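Local coordinates for putative lipoprotein (Campylobacter jejuni subsp. jejuni, PDB 2G5G), which probably takes part in bacterial haem uptake as a ChaN-family lipoprotein whose soluble domain binds two haems face to face in a dimer, at residues I21-T24 and H25-K28; T88-N91 and H92-K95; F126-V129 and V130-K134; K192-E195 and I196-K200. One frame throughout, in Å; residues are numbered along the deposited sequence.

Contact 1. Residues I21-T24 and H25-K28; sequences ILDT and HTQK
D23 reaches forward round the turn to H25, T26, Q27 and K28, and its backbone and carboxylate carry the compact half of this contact. Its amide N donates to K28 O at 3.0 Å with an N-H...O angle of 150°, and the preceding CA of L22 brings a C-H to the same K28 O at 3.5 Å. Inside the turn, Q27 N lies 2.8 Å from D23 O, but the bond is weak because its angle is only 118°. With CG anti to the amide N (chi1 -179°), the D23 carboxylate swings over the start of the turn, where OD1 takes the H25 N-H at 2.9 Å, nearly along the C-O axis. This pattern, an Asp oxygen receiving the amide two residues on, is an Asx turn. It is followed directly by an ST turn, in which T26 OG1 accepts from K28 N at 3.2 Å. OG1 of the buried T24 and H25 NE2 find their partners in S258 and D259, tying the turn to the chain leading into strand 260-264.

The outer side is looser. D23 OD2 and T26 OG1 meet through one water, at 2.8 Å from OD2, while the exposed side chains of Q27 and K28 extend from the turn. Side-chain oxygens of D23 and T26 thus accept from the amides of H25 and K28, which probably limits the turn's flexibility.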
loop_
_atom_site.group_PDB
_atom_site.type_symbol
_atom_site.label_atom_id
_atom_site.label_comp_id
_atom_site.label_asym_id
_atom_site.label_seq_id
_atom_site.Cartn_x
_atom_site.Cartn_y
_atom_site.Cartn_z
ATOM N N ILE A 21 -8.219 6.163 -36.793
ATOM C CA ILE A 21 -9.051 5.218 -36.037
ATOM C C ILE A 21 -9.191 3.937 -36.820
ATOM O O ILE A 21 -9.501 3.982 -38.003
ATOM C CB ILE A 21 -10.473 5.781 -35.848
ATOM C CG1 ILE A 21 -10.425 7.146 -35.149
ATOM C CG2 ILE A 21 -11.394 4.765 -35.080
ATOM C CD1 ILE A 21 -11.697 7.925 -35.315
ATOM N N LEU A 22 -8.998 2.803 -36.154
ATOM C CA LEU A 22 -9.331 1.518 -36.718
ATOM C C LEU A 22 -10.526 0.925 -35.998
ATOM O O LEU A 22 -10.581 0.948 -34.786
ATOM C CB LEU A 22 -8.179 0.532 -36.538
ATOM C CG LEU A 22 -6.893 0.711 -37.334
ATOM C CD1 LEU A 22 -5.930 -0.379 -36.883
ATOM C CD2 LEU A 22 -7.177 0.589 -38.833
ATOM N N ASP A 23 -11.454 0.389 -36.772
ATOM C CA ASP A 23 -12.393 -0.626 -36.317
ATOM C C ASP A 23 -11.520 -1.872 -36.038
ATOM O O ASP A 23 -10.847 -2.377 -36.956
ATOM C CB ASP A 23 -13.362 -0.889 -37.461
ATOM C CG ASP A 23 -14.432 -1.909 -37.122
ATOM O OD1 ASP A 23 -14.161 -2.868 -36.383
ATOM O OD2 ASP A 23 -15.549 -1.768 -37.637
ATOM N N THR A 24 -11.491 -2.366 -34.804
ATOM C CA THR A 24 -10.594 -3.507 -34.507
ATOM C C THR A 24 -11.122 -4.867 -35.037
ATOM O O THR A 24 -10.370 -5.841 -35.103
ATOM C CB THR A 24 -10.336 -3.679 -32.989
ATOM O OG1 THR A 24 -11.582 -3.995 -32.351
ATOM C CG2 THR A 24 -9.656 -2.452 -32.365
ATOM N N HIS A 25 -12.397 -4.930 -35.391
ATOM C CA HIS A 25 -12.981 -6.189 -35.842
ATOM C C HIS A 25 -12.509 -6.495 -37.280
ATOM O O HIS A 25 -12.216 -7.655 -37.630
ATOM C CB HIS A 25 -14.509 -6.116 -35.779
ATOM C CG HIS A 25 -15.052 -5.889 -34.390
ATOM N ND1 HIS A 25 -16.135 -6.580 -33.895
ATOM C CD2 HIS A 25 -14.632 -5.090 -33.381
ATOM C CE1 HIS A 25 -16.376 -6.198 -32.648
ATOM N NE2 HIS A 25 -15.482 -5.289 -32.319
ATOM N N THR A 26 -12.378 -5.439 -38.079
ATOM C CA THR A 26 -12.064 -5.586 -39.493
ATOM C C THR A 26 -10.681 -5.032 -39.783
ATOM O O THR A 26 -10.171 -5.252 -40.865
ATOM C CB THR A 26 -13.038 -4.783 -40.375
ATOM O OG1 THR A 26 -13.059 -3.411 -39.928
ATOM C CG2 THR A 26 -14.462 -5.360 -40.338
ATOM N N GLN A 27 -10.098 -4.314 -38.827
ATOM C CA GLN A 27 -8.869 -3.536 -39.037
ATOM C C GLN A 27 -9.000 -2.556 -40.218
ATOM O O GLN A 27 -8.031 -2.263 -40.933
ATOM C CB GLN A 27 -7.651 -4.448 -39.232
ATOM C CG GLN A 27 -7.340 -5.299 -38.041
ATOM C CD GLN A 27 -6.230 -6.277 -38.354
ATOM O OE1 GLN A 27 -5.060 -5.959 -38.205
ATOM N NE2 GLN A 27 -6.603 -7.470 -38.771
ATOM N N LYS A 28 -10.191 -2.010 -40.399
ATOM C CA LYS A 28 -10.377 -1.013 -41.417
ATOM C C LYS A 28 -10.309 0.376 -40.787
ATOM O O LYS A 28 -10.855 0.583 -39.724
ATOM C CB LYS A 28 -11.737 -1.198 -42.062
ATOM C CG LYS A 28 -11.890 -0.412 -43.377
ATOM C CD LYS A 28 -13.232 -0.756 -44.045
ATOM C CE LYS A 28 -14.319 0.221 -43.620
ATOM N NZ LYS A 28 -15.430 0.300 -44.627
HETATM O O HOH W 1 -15.102 -1.894 -40.385
#

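Contact 2. Residues T88-N91 and H92-K95; sequences TEQN and HLDK
Q90 and D94, one helical turn apart, are joined by a side-chain hydrogen bond at the start of helix 90-98. From CB, the Q90 chain leaves with CG anti to the backbone N (chi1 -160°) and then bends at chi2, which carries its amide along the helix toward the following turn. CG passes 3.7 Å from D94 OD1, and CD lies 3.7 Å from the same oxygen. At the tip the two branches part: OE1 lies 3.7 Å from L93 CD1, whereas NE2 donates to D94 OD1 at 2.8 Å and 173°, nearly straight. The carboxylate oxygen lies in the amide plane of Q90, yet NE2 approaches it from above the carboxylate plane, 44° out.

The backbone beneath is regular, with L93 N bonded to E89 O and D94 N to Q90 O. On the outer face a water donates to both N91 OD1, at 2.7 Å, and D94 OD2, at 3.1 Å.

Further partners fix the amide and the acid: OE1 accepts from G139 N, NE2 also donates to I137 O, and D94 OD1 forms a salt bridge with K136. Q90 therefore pairs with the backbone of strand 137-141, the outermost strand on that side of the sheet within this chain, and seats the first turn of helix 90-98 against it.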
loop_
_atom_site.group_PDB
_atom_site.type_symbol
_atom_site.label_atom_id
_atom_site.label_comp_id
_atom_site.label_asym_id
_atom_site.label_seq_id
_atom_site.Cartn_x
_atom_site.Cartn_y
_atom_site.Cartn_z
ATOM N N THR A 88 -19.674 5.680 -4.080
ATOM C CA THR A 88 -20.084 6.175 -2.743
ATOM C C THR A 88 -20.256 7.701 -2.665
ATOM O O THR A 88 -20.891 8.205 -1.737
ATOM C CB THR A 88 -19.045 5.778 -1.662
ATOM O OG1 THR A 88 -17.748 6.251 -2.057
ATOM C CG2 THR A 88 -19.013 4.286 -1.477
ATOM N N GLU A 89 -19.692 8.422 -3.629
ATOM C CA GLU A 89 -19.730 9.880 -3.680
ATOM C C GLU A 89 -20.976 10.434 -4.381
ATOM O O GLU A 89 -21.129 11.641 -4.483
ATOM C CB GLU A 89 -18.489 10.388 -4.423
ATOM C CG GLU A 89 -17.794 11.585 -3.810
ATOM C CD GLU A 89 -17.137 11.259 -2.470
ATOM O OE1 GLU A 89 -16.807 10.075 -2.224
ATOM O OE2 GLU A 89 -16.955 12.183 -1.664
ATOM N N GLN A 90 -21.854 9.567 -4.879
ATOM C CA GLN A 90 -22.909 10.011 -5.794
ATOM C C GLN A 90 -23.854 11.075 -5.219
ATOM O O GLN A 90 -24.179 12.064 -5.896
ATOM C CB GLN A 90 -23.698 8.830 -6.376
ATOM C CG GLN A 90 -24.446 9.199 -7.659
ATOM C CD GLN A 90 -23.531 9.760 -8.723
ATOM O OE1 GLN A 90 -22.464 9.196 -8.993
ATOM N NE2 GLN A 90 -23.937 10.866 -9.346
ATOM N N ASN A 91 -24.276 10.891 -3.974
ATOM C CA ASN A 91 -25.122 11.913 -3.327
ATOM C C ASN A 91 -24.481 13.277 -3.415
ATOM O O ASN A 91 -25.116 14.233 -3.836
ATOM C CB ASN A 91 -25.416 11.547 -1.876
ATOM C CG ASN A 91 -26.366 10.377 -1.757
ATOM O OD1 ASN A 91 -27.186 10.122 -2.657
ATOM N ND2 ASN A 91 -26.277 9.652 -0.635
ATOM N N HIS A 92 -23.196 13.342 -3.074
ATOM C CA HIS A 92 -22.422 14.572 -3.182
ATOM C C HIS A 92 -22.351 15.072 -4.616
ATOM O O HIS A 92 -22.512 16.249 -4.864
ATOM C CB HIS A 92 -21.014 14.379 -2.582
ATOM C CG HIS A 92 -20.253 15.658 -2.405
ATOM N ND1 HIS A 92 -20.494 16.533 -1.361
ATOM C CD2 HIS A 92 -19.257 16.213 -3.139
ATOM C CE1 HIS A 92 -19.681 17.572 -1.466
ATOM N NE2 HIS A 92 -18.927 17.408 -2.541
ATOM N N LEU A 93 -22.107 14.164 -5.569
ATOM C CA LEU A 93 -22.037 14.512 -6.987
ATOM C C LEU A 93 -23.375 14.986 -7.588
ATOM O O LEU A 93 -23.391 15.822 -8.485
ATOM C CB LEU A 93 -21.495 13.308 -7.798
ATOM C CG LEU A 93 -20.084 12.867 -7.390
ATOM C CD1 LEU A 93 -19.734 11.499 -8.039
ATOM C CD2 LEU A 93 -19.046 13.971 -7.709
ATOM N N ASP A 94 -24.476 14.407 -7.131
ATOM C CA ASP A 94 -25.830 14.807 -7.568
ATOM C C ASP A 94 -26.108 16.280 -7.164
ATOM O O ASP A 94 -26.688 17.059 -7.940
ATOM C CB ASP A 94 -26.889 13.883 -6.955
ATOM C CG ASP A 94 -26.863 12.464 -7.529
ATOM O OD1 ASP A 94 -26.313 12.265 -8.639
ATOM O OD2 ASP A 94 -27.400 11.546 -6.867
ATOM N N LYS A 95 -25.642 16.649 -5.969
ATOM C CA LYS A 95 -25.687 18.051 -5.491
ATOM C C LYS A 95 -24.928 18.992 -6.402
ATOM O O LYS A 95 -25.442 20.045 -6.759
ATOM C CB LYS A 95 -25.164 18.160 -4.060
ATOM C CG LYS A 95 -25.975 17.310 -3.091
ATOM C CD LYS A 95 -25.559 17.505 -1.626
ATOM C CE LYS A 95 -26.623 16.923 -0.712
ATOM N NZ LYS A 95 -26.041 16.551 0.615
HETATM O O HOH W 2 -22.180 11.366 -1.417
HETATM O O HOH W 3 -26.872 9.045 -5.110
#

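Contact 3. Residues F126-V129 and V130-K134; sequences FVNV and VFYSK
F126, V127 and N128 offer their carbonyls to V130, F131 and Y132 in consecutive i to i+4 bonds, V130 N to F126 O at 2.9 Å and Y132 N to N128 O lengthening to 3.2 Å as helix 124-131 runs out. The side chains divide between two faces of this last turn. On the inner one, V130 CG2 sits over a face of the F126 ring, 3.7 Å from its centroid and 15° off the normal, a CH-pi contact displaced toward the CZ rim. F126 holds CG anti to its amide N (chi1 178°), which lays the ring beneath the valine one turn later. The same methyl lies 3.2 Å from F126 O, wedged between ring and carbonyl.

On the outer face, Y132 runs alongside N128 in the same direction, and its CD1 passes 3.0 Å from N128 O. F131 CD2 stands 3.6 Å above the centre of the tyrosine ring, and Y132 OH bonds I103 O in a loop. Just past the helix end, S133 OG donates to V130 O at 2.6 Å while its backbone N bonds the same oxygen, a double grip.

F126 and V130 both reach V80 on strand 78-82, and V127, V130 and F131 meet I137 on strand 137-141. V129 and S133 lie against helix 54-73, so the helix packs across two neighbouring strands with another helix at its flank.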
loop_
_atom_site.group_PDB
_atom_site.type_symbol
_atom_site.label_atom_id
_atom_site.label_comp_id
_atom_site.label_asym_id
_atom_site.label_seq_id
_atom_site.Cartn_x
_atom_site.Cartn_y
_atom_site.Cartn_z
ATOM N N PHE A 126 -11.137 17.802 -19.625
ATOM C CA PHE A 126 -12.244 16.885 -19.911
ATOM C C PHE A 126 -13.394 17.074 -18.913
ATOM O O PHE A 126 -14.569 17.201 -19.316
ATOM C CB PHE A 126 -11.768 15.433 -19.874
ATOM C CG PHE A 126 -12.869 14.419 -20.122
ATOM C CD1 PHE A 126 -13.474 14.335 -21.361
ATOM C CD2 PHE A 126 -13.268 13.542 -19.113
ATOM C CE1 PHE A 126 -14.478 13.394 -21.600
ATOM C CE2 PHE A 126 -14.264 12.573 -19.349
ATOM C CZ PHE A 126 -14.866 12.516 -20.593
ATOM N N VAL A 127 -13.046 17.097 -17.631
ATOM C CA VAL A 127 -14.054 17.172 -16.580
ATOM C C VAL A 127 -14.823 18.509 -16.626
ATOM O O VAL A 127 -16.007 18.537 -16.305
ATOM C CB VAL A 127 -13.472 16.918 -15.184
ATOM C CG1 VAL A 127 -14.540 17.113 -14.125
ATOM C CG2 VAL A 127 -12.907 15.515 -15.075
ATOM N N ASN A 128 -14.165 19.589 -17.055
ATOM C CA ASN A 128 -14.834 20.885 -17.180
ATOM C C ASN A 128 -15.872 20.875 -18.252
ATOM O O ASN A 128 -17.000 21.289 -18.000
ATOM C CB ASN A 128 -13.857 22.057 -17.401
ATOM C CG ASN A 128 -13.460 22.728 -16.106
ATOM O OD1 ASN A 128 -12.727 22.155 -15.293
ATOM N ND2 ASN A 128 -13.952 23.949 -15.896
ATOM N N VAL A 129 -15.495 20.375 -19.436
ATOM C CA VAL A 129 -16.402 20.255 -20.565
ATOM C C VAL A 129 -17.576 19.340 -20.216
ATOM O O VAL A 129 -18.727 19.622 -20.590
ATOM C CB VAL A 129 -15.683 19.745 -21.848
ATOM C CG1 VAL A 129 -16.662 19.610 -22.979
ATOM C CG2 VAL A 129 -14.586 20.708 -22.266
ATOM N N VAL A 130 -17.284 18.258 -19.496
ATOM C CA VAL A 130 -18.337 17.316 -19.085
ATOM C C VAL A 130 -19.303 17.983 -18.096
ATOM O O VAL A 130 -20.532 18.036 -18.341
ATOM C CB VAL A 130 -17.767 16.010 -18.507
ATOM C CG1 VAL A 130 -18.879 15.155 -17.878
ATOM C CG2 VAL A 130 -17.079 15.215 -19.630
ATOM N N PHE A 131 -18.725 18.490 -17.010
ATOM C CA PHE A 131 -19.481 19.055 -15.916
ATOM C C PHE A 131 -20.492 20.112 -16.343
ATOM O O PHE A 131 -21.618 20.070 -15.850
ATOM C CB PHE A 131 -18.586 19.575 -14.796
ATOM C CG PHE A 131 -19.356 19.998 -13.585
ATOM C CD1 PHE A 131 -19.832 19.042 -12.678
ATOM C CD2 PHE A 131 -19.664 21.347 -13.372
ATOM C CE1 PHE A 131 -20.566 19.416 -11.560
ATOM C CE2 PHE A 131 -20.404 21.733 -12.264
ATOM C CZ PHE A 131 -20.850 20.770 -11.345
ATOM N N TYR A 132 -20.114 20.994 -17.284
ATOM C CA TYR A 132 -20.967 22.123 -17.727
ATOM C C TYR A 132 -21.900 21.858 -18.893
ATOM O O TYR A 132 -22.644 22.763 -19.319
ATOM C CB TYR A 132 -20.126 23.388 -17.980
ATOM C CG TYR A 132 -19.472 23.859 -16.704
ATOM C CD1 TYR A 132 -18.099 23.687 -16.497
ATOM C CD2 TYR A 132 -20.235 24.408 -15.665
ATOM C CE1 TYR A 132 -17.490 24.082 -15.303
ATOM C CE2 TYR A 132 -19.633 24.812 -14.460
ATOM C CZ TYR A 132 -18.258 24.660 -14.293
ATOM O OH TYR A 132 -17.646 25.050 -13.119
ATOM N N SER A 133 -21.866 20.634 -19.426
ATOM C CA SER A 133 -22.803 20.253 -20.469
ATOM C C SER A 133 -24.064 19.779 -19.756
ATOM O O SER A 133 -24.225 19.990 -18.571
ATOM C CB SER A 133 -22.226 19.108 -21.330
ATOM O OG SER A 133 -21.930 17.977 -20.504
ATOM N N LYS A 134 -24.929 19.089 -20.477
ATOM C CA LYS A 134 -26.115 18.483 -19.892
ATOM C C LYS A 134 -25.858 17.130 -19.213
ATOM O O LYS A 134 -26.788 16.516 -18.664
ATOM C CB LYS A 134 -27.164 18.355 -20.985
ATOM C CG LYS A 134 -27.711 19.718 -21.418
ATOM C CD LYS A 134 -28.657 19.562 -22.560
ATOM C CE LYS A 134 -29.543 20.782 -22.625
ATOM N NZ LYS A 134 -30.828 20.513 -23.318
#

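Contact 4. Residues K192-E195 and I196-K200; sequences KLVE and IQQFK. With HEM (protoporphyrin IX containing Fe), chain B.
L193 and I196 bring their methyl groups together at a loose 4.3 Å, CD2 to CD1, on the side of helix 187-210 that faces haem. Apolar contact dominates here. L193 CD1 is 3.5 Å from the haem methyl CMC, and its other branch, CD2, lies 3.8 Å from the meso carbon CHC, so the leucine fork lies over one porphyrin face, near its rim. I196 CD1 comes from the same face, 4.0 Å from the vinyl carbon CAB. Its CG1 is anti to the carbonyl carbon (chi1 -74°), which directs the ethyl branch back along the helix, where CD1 also touches K192 O at 3.5 Å.

Both residues belong to the haem pocket, the other members being I147, T148, Y151, L181 and L189. In this dimeric ChaN protein two haems stack cofacially, and the I196 side chain is about 5 Å from a second haem, so the helix lines the hydrophobic flank of a shared site.

The hydrogen bonds are those of a continuous alpha helix: I196 N to K192 O, Q197 N to L193 O, Q198 N to V194 O and F199 N to E195 O, the last at 2.9 Å and 162°. An aromatic contact sits on the same carbonyl, for E195 O approaches the F199 ring at its edge, 3.0 Å from CD1.

Two lysines supply the charged contacts: K192 makes a cation-pi contact with Y151, and K200 NZ hydrogen-bonds propionate oxygen O2A of the pair's other haem, whereas the haem touched by L193 is hydrogen-bonded to K200 NZ of the second subunit.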
loop_
_atom_site.group_PDB
_atom_site.type_symbol
_atom_site.label_atom_id
_atom_site.label_comp_id
_atom_site.label_asym_id
_atom_site.label_seq_id
_atom_site.Cartn_x
_atom_site.Cartn_y
_atom_site.Cartn_z
ATOM N N LYS A 192 -3.275 -9.766 -3.949
ATOM C CA LYS A 192 -4.130 -8.773 -3.315
ATOM C C LYS A 192 -4.471 -7.658 -4.304
ATOM O O LYS A 192 -5.609 -7.197 -4.356
ATOM C CB LYS A 192 -3.440 -8.153 -2.093
ATOM C CG LYS A 192 -3.507 -8.956 -0.813
ATOM C CD LYS A 192 -2.906 -8.130 0.312
ATOM C CE LYS A 192 -2.263 -8.999 1.405
ATOM N NZ LYS A 192 -1.462 -8.116 2.327
ATOM N N LEU A 193 -3.466 -7.220 -5.051
ATOM C CA LEU A 193 -3.631 -6.198 -6.061
ATOM C C LEU A 193 -4.526 -6.690 -7.217
ATOM O O LEU A 193 -5.323 -5.918 -7.744
ATOM C CB LEU A 193 -2.274 -5.711 -6.579
ATOM C CG LEU A 193 -1.324 -5.034 -5.575
ATOM C CD1 LEU A 193 -0.121 -4.397 -6.300
ATOM C CD2 LEU A 193 -2.023 -4.001 -4.695
ATOM N N VAL A 194 -4.388 -7.964 -7.583
ATOM C CA VAL A 194 -5.271 -8.585 -8.586
ATOM C C VAL A 194 -6.724 -8.556 -8.116
ATOM O O VAL A 194 -7.604 -8.133 -8.874
ATOM C CB VAL A 194 -4.854 -10.032 -8.952
ATOM C CG1 VAL A 194 -5.914 -10.686 -9.843
ATOM C CG2 VAL A 194 -3.510 -10.040 -9.654
ATOM N N GLU A 195 -6.967 -8.974 -6.871
ATOM C CA GLU A 195 -8.317 -8.968 -6.311
ATOM C C GLU A 195 -8.923 -7.577 -6.245
ATOM O O GLU A 195 -10.128 -7.421 -6.505
ATOM C CB GLU A 195 -8.396 -9.674 -4.955
ATOM C CG GLU A 195 -8.303 -11.209 -5.086
ATOM C CD GLU A 195 -9.226 -11.780 -6.176
ATOM O OE1 GLU A 195 -8.734 -12.394 -7.161
ATOM O OE2 GLU A 195 -10.458 -11.606 -6.039
ATOM N N ILE A 196 -8.091 -6.577 -5.940
ATOM C CA ILE A 196 -8.519 -5.172 -5.930
ATOM C C ILE A 196 -8.915 -4.671 -7.317
ATOM O O ILE A 196 -9.918 -3.945 -7.445
ATOM C CB ILE A 196 -7.448 -4.229 -5.315
ATOM C CG1 ILE A 196 -7.403 -4.408 -3.790
ATOM C CG2 ILE A 196 -7.752 -2.750 -5.611
ATOM C CD1 ILE A 196 -6.084 -3.971 -3.205
ATOM N N GLN A 197 -8.124 -5.023 -8.339
ATOM C CA GLN A 197 -8.484 -4.700 -9.747
ATOM C C GLN A 197 -9.816 -5.332 -10.123
ATOM O O GLN A 197 -10.692 -4.672 -10.705
ATOM C CB GLN A 197 -7.388 -5.150 -10.713
ATOM C CG GLN A 197 -7.564 -4.649 -12.126
ATOM C CD GLN A 197 -6.903 -3.322 -12.413
ATOM O OE1 GLN A 197 -6.791 -2.902 -13.581
ATOM N NE2 GLN A 197 -6.479 -2.636 -11.376
ATOM N N GLN A 198 -9.971 -6.594 -9.777
ATOM C CA GLN A 198 -11.180 -7.369 -10.065
ATOM C C GLN A 198 -12.420 -6.729 -9.426
ATOM O O GLN A 198 -13.480 -6.598 -10.070
ATOM C CB GLN A 198 -11.018 -8.814 -9.562
ATOM C CG GLN A 198 -10.069 -9.685 -10.425
ATOM C CD GLN A 198 -10.824 -10.602 -11.359
ATOM O OE1 GLN A 198 -11.076 -10.266 -12.532
ATOM N NE2 GLN A 198 -11.221 -11.748 -10.849
ATOM N N PHE A 199 -12.276 -6.339 -8.152
ATOM C CA PHE A 199 -13.326 -5.608 -7.441
ATOM C C PHE A 199 -13.654 -4.238 -8.042
ATOM O O PHE A 199 -14.834 -3.885 -8.100
ATOM C CB PHE A 199 -12.980 -5.457 -5.948
ATOM C CG PHE A 199 -13.460 -6.598 -5.085
ATOM C CD1 PHE A 199 -12.607 -7.660 -4.764
ATOM C CD2 PHE A 199 -14.736 -6.586 -4.544
ATOM C CE1 PHE A 199 -13.044 -8.711 -3.958
ATOM C CE2 PHE A 199 -15.177 -7.636 -3.727
ATOM C CZ PHE A 199 -14.319 -8.694 -3.433
ATOM N N LYS A 200 -12.635 -3.465 -8.450
ATOM C CA LYS A 200 -12.816 -2.161 -9.099
ATOM C C LYS A 200 -13.622 -2.361 -10.376
ATOM O O LYS A 200 -14.580 -1.639 -10.636
ATOM C CB LYS A 200 -11.477 -1.506 -9.475
ATOM C CG LYS A 200 -10.670 -0.931 -8.285
ATOM C CD LYS A 200 -9.288 -0.467 -8.714
ATOM C CE LYS A 200 -8.655 0.430 -7.623
ATOM N NZ LYS A 200 -7.260 0.746 -8.015
HETATM C CHA HEM B . 2.220 -3.010 3.390
HETATM C CHB HEM B . -2.202 -1.194 2.307
HETATM C CHC HEM B . -1.122 -1.034 -2.413
HETATM C CHD HEM B . 3.325 -2.741 -1.366
HETATM C C1A HEM B . 0.913 -2.551 3.503
HETATM C C2A HEM B . 0.128 -2.492 4.732
HETATM C C3A HEM B . -1.082 -1.992 4.422
HETATM C C4A HEM B . -1.115 -1.707 3.002
HETATM C CMA HEM B . -2.259 -1.741 5.392
HETATM C CAA HEM B . 0.623 -2.945 6.133
HETATM C CBA HEM B . 1.528 -1.880 6.755
HETATM C CGA HEM B . 2.540 -2.432 7.761
HETATM O O1A HEM B . 2.297 -3.516 8.372
HETATM O O2A HEM B . 3.604 -1.773 7.956
HETATM C C1B HEM B . -2.355 -1.088 0.937
HETATM C C2B HEM B . -3.591 -0.841 0.206
HETATM C C3B HEM B . -3.304 -0.796 -1.103
HETATM C C4B HEM B . -1.865 -1.007 -1.251
HETATM C CMB HEM B . -4.990 -0.673 0.836
HETATM C CAB HEM B . -4.339 -0.558 -2.238
HETATM C CBB HEM B . -3.951 -0.384 -3.509
HETATM C C1C HEM B . 0.186 -1.460 -2.535
HETATM C C2C HEM B . 0.950 -1.523 -3.768
HETATM C C3C HEM B . 2.172 -1.987 -3.473
HETATM C C4C HEM B . 2.230 -2.242 -2.043
HETATM C CMC HEM B . 0.430 -1.111 -5.165
HETATM C CAC HEM B . 3.337 -2.226 -4.465
HETATM C CBC HEM B . 3.777 -1.247 -5.265
HETATM C C1D HEM B . 3.484 -2.984 -0.015
HETATM C C2D HEM B . 4.692 -3.471 0.616
HETATM C C3D HEM B . 4.359 -3.557 2.113
HETATM C C4D HEM B . 2.979 -3.107 2.230
HETATM C CMD HEM B . 6.026 -3.827 -0.077
HETATM C CAD HEM B . 5.305 -4.021 3.247
HETATM C CBD HEM B . 5.377 -2.923 4.306
HETATM C CGD HEM B . 6.801 -2.473 4.525
HETATM O O1D HEM B . 7.157 -1.360 4.055
HETATM O O2D HEM B . 7.585 -3.218 5.176
HETATM N NA HEM B . 0.117 -2.070 2.466
HETATM N NB HEM B . -1.333 -1.175 0.009
HETATM N NC HEM B . 1.007 -1.901 -1.501
HETATM N ND HEM B . 2.520 -2.790 0.964
HETATM FE FE HEM B . 0.499 -2.150 0.418
#

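Contact 4 is the one that lines the haem pocket; the other three belong to the scaffold around it. Contact 2 comes next in proximity, the E89 side chain being about 12 Å from a bound haem, and its nearest atoms lie about 11 Å from contact 4. Contacts 2 and 3 are neighbours, with centres 16 Å apart and nearest atoms about 6 Å apart, and both border strand 137-141, one through Q90 and the other through V130. Contacts 3 and 4 fall on opposite sides of the chain's centre, 30 Å between centres. Contact 1, at the far end of the sheet, is 38 Å from contact 2 and 30 Å from contact 4, centre to centre.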